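Local structure of acyl-CoA synthetase (AMP-forming)/AMP-acid ligase II-like protein (Dyadobacter fermentans, 4GS5) at residues 4-16 and 99-111. The protein probably activates medium-chain fatty acids as their CoA thioesters through an acyl-adenylate, as an AMP-forming ligase of the ATP-dependent AMP-binding enzyme family. Residues are numbered along the deposited sequence; the frame is centred on the assembly and turned at random.
Sequences MIWTTGKTLCKTQ and GMELDWELTVTEP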
HETATM    1  N   MSE A   4      -8.432 -29.291   9.802  1.00 81.58           N
HETATM    2  CA  MSE A   4      -8.360 -28.019   9.076  1.00 79.86           C
HETATM    3  C   MSE A   4      -7.296 -27.068   9.621  1.00 72.78           C
HETATM    4  O   MSE A   4      -7.232 -25.903   9.215  1.00 72.03           O
HETATM    5  CB  MSE A   4      -9.726 -27.323   9.033  1.00 83.58           C
HETATM    6  CG  MSE A   4     -10.433 -27.485   7.694  1.00 88.10           C
HETATM    7 SE   MSE A   4     -10.594 -29.374   7.211  0.57138.99          SE
HETATM    8  CE  MSE A   4     -10.755 -29.207   5.273  1.00 92.19           C
ATOM      9  N   ILE A   5      -6.471 -27.568  10.539  1.00 68.63           N
ATOM     10  CA  ILE A   5      -5.317 -26.823  11.036  1.00 64.40           C
ATOM     11  C   ILE A   5      -4.120 -27.730  11.307  1.00 62.42           C
ATOM     12  O   ILE A   5      -4.270 -28.855  11.781  1.00 70.34           O
ATOM     13  CB  ILE A   5      -5.636 -26.017  12.315  1.00 67.08           C
ATOM     14  CG1 ILE A   5      -5.996 -26.942  13.473  1.00 70.48           C
ATOM     15  CG2 ILE A   5      -6.760 -25.037  12.069  1.00 69.86           C
ATOM     16  CD1 ILE A   5      -6.357 -26.184  14.740  1.00 70.48           C
ATOM     17  N   TRP A   6      -2.930 -27.237  10.990  1.00 54.47           N
ATOM     18  CA  TRP A   6      -1.694 -27.943  11.312  1.00 54.34           C
ATOM     19  C   TRP A   6      -0.857 -27.096  12.273  1.00 51.80           C
ATOM     20  O   TRP A   6      -0.543 -25.938  11.984  1.00 50.57           O
ATOM     21  CB  TRP A   6      -0.918 -28.256  10.028  1.00 57.38           C
ATOM     22  CG  TRP A   6       0.367 -29.002  10.235  1.00 56.83           C
ATOM     23  CD1 TRP A   6       0.520 -30.247  10.787  1.00 60.90           C
ATOM     24  CD2 TRP A   6       1.684 -28.561   9.870  1.00 57.40           C
ATOM     25  NE1 TRP A   6       1.852 -30.596  10.802  1.00 59.77           N
ATOM     26  CE2 TRP A   6       2.583 -29.587  10.241  1.00 60.16           C
ATOM     27  CE3 TRP A   6       2.187 -27.399   9.273  1.00 55.52           C
ATOM     28  CZ2 TRP A   6       3.962 -29.476  10.033  1.00 60.13           C
ATOM     29  CZ3 TRP A   6       3.556 -27.296   9.069  1.00 55.13           C
ATOM     30  CH2 TRP A   6       4.426 -28.325   9.448  1.00 57.14           C
ATOM     31  N   THR A   7      -0.517 -27.662  13.426  1.00 52.29           N
ATOM     32  CA  THR A   7       0.232 -26.920  14.440  1.00 57.39           C
ATOM     33  C   THR A   7       1.721 -27.240  14.372  1.00 58.31           C
ATOM     34  O   THR A   7       2.115 -28.401  14.343  1.00 52.74           O
ATOM     35  CB  THR A   7      -0.298 -27.200  15.861  1.00 58.70           C
ATOM     36  OG1 THR A   7      -1.677 -26.817  15.941  1.00 59.50           O
ATOM     37  CG2 THR A   7       0.502 -26.410  16.900  1.00 56.24           C
ATOM     38  N   THR A   8       2.550 -26.205  14.346  1.00 50.37           N
ATOM     39  CA  THR A   8       3.982 -26.407  14.172  1.00 50.65           C
ATOM     40  C   THR A   8       4.836 -25.365  14.888  1.00 49.88           C
ATOM     41  O   THR A   8       4.325 -24.457  15.559  1.00 50.41           O
ATOM     42  CB  THR A   8       4.370 -26.489  12.658  1.00 51.45           C
ATOM     43  OG1 THR A   8       5.705 -26.992  12.528  1.00 52.15           O
ATOM     44  CG2 THR A   8       4.270 -25.121  11.977  1.00 52.35           C
ATOM     45  N   GLY A   9       6.145 -25.502  14.737  1.00 58.39           N
ATOM     46  CA  GLY A   9       7.098 -24.678  15.454  1.00 55.63           C
ATOM     47  C   GLY A   9       8.508 -25.121  15.126  1.00 56.57           C
ATOM     48  O   GLY A   9       8.703 -26.147  14.455  1.00 53.07           O
ATOM     49  N   LYS A  10       9.485 -24.345  15.585  1.00 56.72           N
ATOM     50  CA  LYS A  10      10.889 -24.649  15.345  1.00 62.11           C
ATOM     51  C   LYS A  10      11.230 -26.038  15.860  1.00 64.79           C
ATOM     52  O   LYS A  10      11.666 -26.911  15.099  1.00 64.84           O
ATOM     53  CB  LYS A  10      11.779 -23.615  16.028  1.00 66.19           C
ATOM     54  CG  LYS A  10      13.237 -23.634  15.608  1.00 71.01           C
ATOM     55  CD  LYS A  10      14.020 -22.532  16.328  1.00 76.48           C
ATOM     56  CE  LYS A  10      15.475 -22.483  15.881  1.00 80.49           C
ATOM     57  NZ  LYS A  10      16.168 -23.798  16.063  1.00 83.31           N
ATOM     58  N   THR A  11      11.015 -26.262  17.149  1.00 66.47           N
ATOM     59  CA  THR A  11      11.368 -27.560  17.707  1.00 73.44           C
ATOM     60  C   THR A  11      10.346 -28.626  17.320  1.00 74.86           C
ATOM     61  O   THR A  11      10.700 -29.786  17.116  1.00 78.15           O
ATOM     62  CB  THR A  11      11.601 -27.514  19.243  1.00 72.43           C
ATOM     63  OG1 THR A  11      10.359 -27.676  19.943  1.00 69.38           O
ATOM     64  CG2 THR A  11      12.265 -26.200  19.633  1.00 71.48           C
ATOM     65  N   LEU A  12       9.083 -28.241  17.197  1.00 71.21           N
ATOM     66  CA  LEU A  12       8.063 -29.223  16.843  1.00 73.72           C
ATOM     67  C   LEU A  12       8.264 -29.756  15.414  1.00 74.63           C
ATOM     68  O   LEU A  12       7.835 -30.865  15.083  1.00 78.91           O
ATOM     69  CB  LEU A  12       6.661 -28.643  17.039  1.00 70.63           C
ATOM     70  CG  LEU A  12       5.478 -29.579  16.788  1.00 67.16           C
ATOM     71  CD1 LEU A  12       5.699 -30.924  17.455  1.00 65.19           C
ATOM     72  CD2 LEU A  12       4.187 -28.938  17.276  1.00 67.68           C
ATOM     73  N   CYS A  13       8.942 -28.972  14.581  1.00 70.04           N
ATOM     74  CA  CYS A  13       9.195 -29.362  13.196  1.00 64.16           C
ATOM     75  C   CYS A  13      10.229 -30.494  13.109  1.00 74.47           C
ATOM     76  O   CYS A  13      10.290 -31.220  12.114  1.00 73.70           O
ATOM     77  CB  CYS A  13       9.648 -28.149  12.372  1.00 56.60           C
ATOM     78  SG  CYS A  13       9.390 -28.306  10.599  1.00 94.45           S
ATOM     79  N   LYS A  14      11.027 -30.653  14.163  1.00 81.95           N
ATOM     80  CA  LYS A  14      12.124 -31.625  14.155  1.00 89.43           C
ATOM     81  C   LYS A  14      11.673 -33.087  14.273  1.00 90.16           C
ATOM     82  O   LYS A  14      12.380 -33.996  13.832  1.00 92.68           O
ATOM     83  CB  LYS A  14      13.130 -31.306  15.266  1.00 96.10           C
ATOM     84  CG  LYS A  14      12.652 -31.686  16.664  1.00101.09           C
ATOM     85  CD  LYS A  14      13.672 -31.327  17.736  1.00104.69           C
ATOM     86  CE  LYS A  14      14.882 -32.250  17.691  1.00109.03           C
ATOM     87  NZ  LYS A  14      15.869 -31.930  18.766  1.00110.79           N
ATOM     88  N   THR A  15      10.506 -33.309  14.873  1.00 86.95           N
ATOM     89  CA  THR A  15      10.009 -34.664  15.134  1.00 84.14           C
ATOM     90  C   THR A  15       8.781 -34.943  14.294  1.00 74.91           C
ATOM     91  O   THR A  15       8.444 -36.092  13.995  1.00 72.77           O
ATOM     92  CB  THR A  15       9.571 -34.811  16.596  1.00 88.63           C
ATOM     93  OG1 THR A  15       8.659 -33.751  16.922  1.00 85.07           O
ATOM     94  CG2 THR A  15      10.774 -34.748  17.529  1.00 92.85           C
ATOM     95  N   GLN A  16       8.110 -33.862  13.931  1.00 67.01           N
ATOM     96  CA  GLN A  16       6.860 -33.905  13.197  1.00 62.87           C
ATOM     97  C   GLN A  16       6.993 -34.631  11.876  1.00 62.11           C
ATOM     98  O   GLN A  16       7.993 -34.465  11.175  1.00 60.91           O
ATOM     99  CB  GLN A  16       6.420 -32.474  12.913  1.00 60.43           C
ATOM    100  CG  GLN A  16       4.937 -32.268  12.896  1.00 61.40           C
ATOM    101  CD  GLN A  16       4.586 -30.807  13.101  1.00 58.58           C
ATOM    102  OE1 GLN A  16       5.438 -29.919  12.947  1.00 55.23           O
ATOM    103  NE2 GLN A  16       3.337 -30.551  13.470  1.00 58.92           N
ATOM    104  N   GLY A  99       7.956 -17.092  12.647  1.00 34.40           N
ATOM    105  CA  GLY A  99       7.755 -18.175  13.595  1.00 37.31           C
ATOM    106  C   GLY A  99       9.024 -18.914  13.980  1.00 39.57           C
ATOM    107  O   GLY A  99       9.229 -19.232  15.153  1.00 39.34           O
HETATM  108  N   MSE A 100       9.880 -19.206  13.004  1.00 37.70           N
HETATM  109  CA  MSE A 100      11.089 -19.967  13.295  1.00 39.27           C
HETATM  110  C   MSE A 100      12.200 -19.089  13.857  1.00 40.83           C
HETATM  111  O   MSE A 100      12.994 -19.531  14.688  1.00 40.31           O
HETATM  112  CB  MSE A 100      11.580 -20.706  12.055  1.00 39.50           C
HETATM  113  CG  MSE A 100      10.749 -21.912  11.689  1.00 43.53           C
HETATM  114 SE   MSE A 100      11.484 -22.695  10.090  0.44 46.60          SE
HETATM  115  CE  MSE A 100      11.152 -21.246   8.834  1.00 42.76           C
ATOM    116  N   GLU A 101      12.266 -17.848  13.393  1.00 37.41           N
ATOM    117  CA  GLU A 101      13.282 -16.934  13.889  1.00 39.68           C
ATOM    118  C   GLU A 101      12.980 -16.443  15.300  1.00 36.04           C
ATOM    119  O   GLU A 101      13.895 -16.206  16.083  1.00 42.05           O
ATOM    120  CB  GLU A 101      13.448 -15.755  12.937  1.00 40.10           C
ATOM    121  CG  GLU A 101      14.169 -16.131  11.665  1.00 43.99           C
ATOM    122  CD  GLU A 101      15.601 -16.547  11.944  1.00 50.85           C
ATOM    123  OE1 GLU A 101      16.448 -15.645  12.129  1.00 54.69           O
ATOM    124  OE2 GLU A 101      15.871 -17.769  11.995  1.00 52.58           O
ATOM    125  N   LEU A 102      11.697 -16.325  15.625  1.00 32.40           N
ATOM    126  CA  LEU A 102      11.258 -15.657  16.855  1.00 36.59           C
ATOM    127  C   LEU A 102      10.688 -16.648  17.874  1.00 38.83           C
ATOM    128  O   LEU A 102      10.243 -16.252  18.947  1.00 37.40           O
ATOM    129  CB  LEU A 102      10.224 -14.570  16.516  1.00 28.71           C
ATOM    130  CG  LEU A 102      10.722 -13.488  15.538  1.00 29.91           C
ATOM    131  CD1 LEU A 102       9.625 -12.492  15.119  1.00 23.52           C
ATOM    132  CD2 LEU A 102      11.906 -12.735  16.120  1.00 37.88           C
ATOM    133  N   ASP A 103      10.708 -17.935  17.526  1.00 39.40           N
ATOM    134  CA  ASP A 103      10.210 -19.005  18.403  1.00 43.08           C
ATOM    135  C   ASP A 103       8.720 -18.836  18.708  1.00 37.30           C
ATOM    136  O   ASP A 103       8.310 -18.765  19.873  1.00 31.48           O
ATOM    137  CB  ASP A 103      10.989 -19.064  19.725  1.00 47.38           C
ATOM    138  CG  ASP A 103      12.457 -19.388  19.536  1.00 56.54           C
ATOM    139  OD1 ASP A 103      12.820 -20.022  18.522  1.00 56.66           O
ATOM    140  OD2 ASP A 103      13.249 -19.015  20.430  1.00 63.70           O
ATOM    141  N   TRP A 104       7.903 -18.757  17.668  1.00 32.08           N
ATOM    142  CA  TRP A 104       6.470 -18.675  17.893  1.00 35.48           C
ATOM    143  C   TRP A 104       5.872 -20.066  17.828  1.00 35.94           C
ATOM    144  O   TRP A 104       6.453 -20.961  17.229  1.00 39.00           O
ATOM    145  CB  TRP A 104       5.799 -17.836  16.816  1.00 31.14           C
ATOM    146  CG  TRP A 104       6.156 -16.383  16.791  1.00 32.95           C
ATOM    147  CD1 TRP A 104       6.913 -15.687  17.695  1.00 35.80           C
ATOM    148  CD2 TRP A 104       5.772 -15.448  15.777  1.00 29.90           C
ATOM    149  NE1 TRP A 104       7.008 -14.362  17.303  1.00 34.85           N
ATOM    150  CE2 TRP A 104       6.319 -14.195  16.128  1.00 32.46           C
ATOM    151  CE3 TRP A 104       5.009 -15.552  14.609  1.00 27.58           C
ATOM    152  CZ2 TRP A 104       6.125 -13.048  15.350  1.00 30.52           C
ATOM    153  CZ3 TRP A 104       4.813 -14.402  13.828  1.00 25.89           C
ATOM    154  CH2 TRP A 104       5.379 -13.174  14.205  1.00 30.37           C
ATOM    155  N   GLU A 105       4.701 -20.235  18.429  1.00 34.97           N
ATOM    156  CA  GLU A 105       3.859 -21.377  18.117  1.00 37.12           C
ATOM    157  C   GLU A 105       3.027 -21.000  16.891  1.00 37.24           C
ATOM    158  O   GLU A 105       2.290 -20.017  16.923  1.00 37.80           O
ATOM    159  CB  GLU A 105       2.932 -21.676  19.289  1.00 47.14           C
ATOM    160  CG  GLU A 105       2.006 -22.858  19.059  1.00 57.54           C
ATOM    161  CD  GLU A 105       0.958 -22.997  20.148  1.00 69.90           C
ATOM    162  OE1 GLU A 105       0.125 -23.926  20.053  1.00 78.32           O
ATOM    163  OE2 GLU A 105       0.963 -22.186  21.101  1.00 72.42           O
ATOM    164  N   LEU A 106       3.146 -21.765  15.810  1.00 36.70           N
ATOM    165  CA  LEU A 106       2.406 -21.457  14.590  1.00 36.30           C
ATOM    166  C   LEU A 106       1.180 -22.346  14.443  1.00 38.22           C
ATOM    167  O   LEU A 106       1.280 -23.581  14.495  1.00 45.49           O
ATOM    168  CB  LEU A 106       3.297 -21.594  13.347  1.00 37.82           C
ATOM    169  CG  LEU A 106       4.558 -20.735  13.309  1.00 43.02           C
ATOM    170  CD1 LEU A 106       5.460 -21.144  12.166  1.00 44.57           C
ATOM    171  CD2 LEU A 106       4.174 -19.270  13.184  1.00 42.56           C
ATOM    172  N   THR A 107       0.022 -21.719  14.266  1.00 35.93           N
ATOM    173  CA  THR A 107      -1.190 -22.439  13.905  1.00 40.87           C
ATOM    174  C   THR A 107      -1.521 -22.151  12.447  1.00 42.74           C
ATOM    175  O   THR A 107      -1.941 -21.052  12.096  1.00 36.87           O
ATOM    176  CB  THR A 107      -2.380 -22.029  14.779  1.00 40.52           C
ATOM    177  OG1 THR A 107      -2.116 -22.380  16.137  1.00 42.31           O
ATOM    178  CG2 THR A 107      -3.662 -22.723  14.311  1.00 36.71           C
ATOM    179  N   VAL A 108      -1.316 -23.139  11.590  1.00 39.62           N
ATOM    180  CA  VAL A 108      -1.476 -22.920  10.173  1.00 41.80           C
ATOM    181  C   VAL A 108      -2.845 -23.402   9.737  1.00 42.90           C
ATOM    182  O   VAL A 108      -3.203 -24.557   9.975  1.00 42.35           O
ATOM    183  CB  VAL A 108      -0.395 -23.658   9.364  1.00 47.49           C
ATOM    184  CG1 VAL A 108      -0.507 -23.301   7.886  1.00 46.54           C
ATOM    185  CG2 VAL A 108       0.992 -23.319   9.904  1.00 46.90           C
ATOM    186  N   THR A 109      -3.608 -22.520   9.102  1.00 43.36           N
ATOM    187  CA  THR A 109      -4.928 -22.883   8.597  1.00 49.50           C
ATOM    188  C   THR A 109      -4.994 -22.663   7.088  1.00 47.32           C
ATOM    189  O   THR A 109      -4.175 -21.932   6.532  1.00 43.78           O
ATOM    190  CB  THR A 109      -6.035 -22.062   9.273  1.00 48.74           C
ATOM    191  OG1 THR A 109      -7.311 -22.604   8.914  1.00 57.63           O
ATOM    192  CG2 THR A 109      -5.975 -20.635   8.808  1.00 42.46           C
ATOM    193  N   GLU A 110      -5.957 -23.303   6.429  1.00 49.72           N
ATOM    194  CA  GLU A 110      -6.136 -23.115   4.997  1.00 54.14           C
ATOM    195  C   GLU A 110      -6.640 -21.707   4.766  1.00 54.47           C
ATOM    196  O   GLU A 110      -7.527 -21.233   5.477  1.00 57.59           O
ATOM    197  CB  GLU A 110      -7.100 -24.156   4.404  1.00 59.84           C
ATOM    198  CG  GLU A 110      -6.737 -25.581   4.785  1.00 67.16           C
ATOM    199  CD  GLU A 110      -7.379 -26.649   3.898  1.00 74.11           C
ATOM    200  OE1 GLU A 110      -8.402 -26.369   3.231  1.00 74.68           O
ATOM    201  OE2 GLU A 110      -6.847 -27.781   3.877  1.00 73.98           O
ATOM    202  N   PRO A 111      -6.060 -21.017   3.779  1.00 53.23           N
ATOM    203  CA  PRO A 111      -6.418 -19.612   3.619  1.00 46.06           C
ATOM    204  C   PRO A 111      -7.853 -19.519   3.113  1.00 46.66           C
ATOM    205  O   PRO A 111      -8.192 -20.139   2.100  1.00 51.24           O
ATOM    206  CB  PRO A 111      -5.425 -19.126   2.565  1.00 49.54           C
ATOM    207  CG  PRO A 111      -5.157 -20.335   1.725  1.00 55.39           C
ATOM    208  CD  PRO A 111      -5.278 -21.533   2.641  1.00 56.92           C
TER
HETATM  209  O   HOH W   1       9.077 -21.786  16.819  1.00 35.66           O
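Trp6 and Thr8 pair with Val108 and Leu106 to join the N-terminal strand 5-8 antiparallel to strand 105-109, an edge strand added to a parallel α/β sheet of the AMP-binding fold; strand 80-83 lies along the other side of 105-109. The two axes approach to 4.7 Å. Each hydrogen-bonded pair is closed by two backbone bonds. Trp6 N to Val108 O and Thr8 N to Leu106 O, the latter with an N-H...O angle of 172°, lie in the carbonyl planes, whereas Val108 N and Leu106 N reach Trp6 O and Thr8 O with a tilt of nearly 30°. Thr7 CA, between the two pairs, makes a CA-H...O contact to Leu106 O, and Ile5 CA, at the outer end next to Trp6, makes one to Val108 O.

The apolar packing lies on the face carrying Trp6, Thr8, Leu106 and Val108, where Trp6 and Thr8 touch Tyr28 and Met31 of helix 22-36 and Leu106 touches Leu96 of helix 90-102. Thr8 CG2 runs beside Leu106 and meets its CB at 3.9 Å, while Val108 CG2 approaches Trp6 CE3 obliquely at 4.3 Å. Thr8 CB lies over one face of the indole of Trp6, 3.7 Å above its plane and offset toward the rim. With OG1 anti to the backbone N (chi1 -167°), Thr8 directs its hydroxyl onto a lone pair of Gln16 OE1, and Gln16 NE2 donates to Thr7 O at 2.6 Å, so both ends of the amide are held. A valine in place of Thr8 would probably leave Gln16 OE1 without this donor and the amide less firmly fixed.

Beyond the strands, the aliphatic part of Lys10 crosses Asp103, with CD 3.5 Å from OD1. Here a water bridges the segments: it accepts from Lys10 N and donates to Gly99 O and, at 2.8 Å, to Trp104 O.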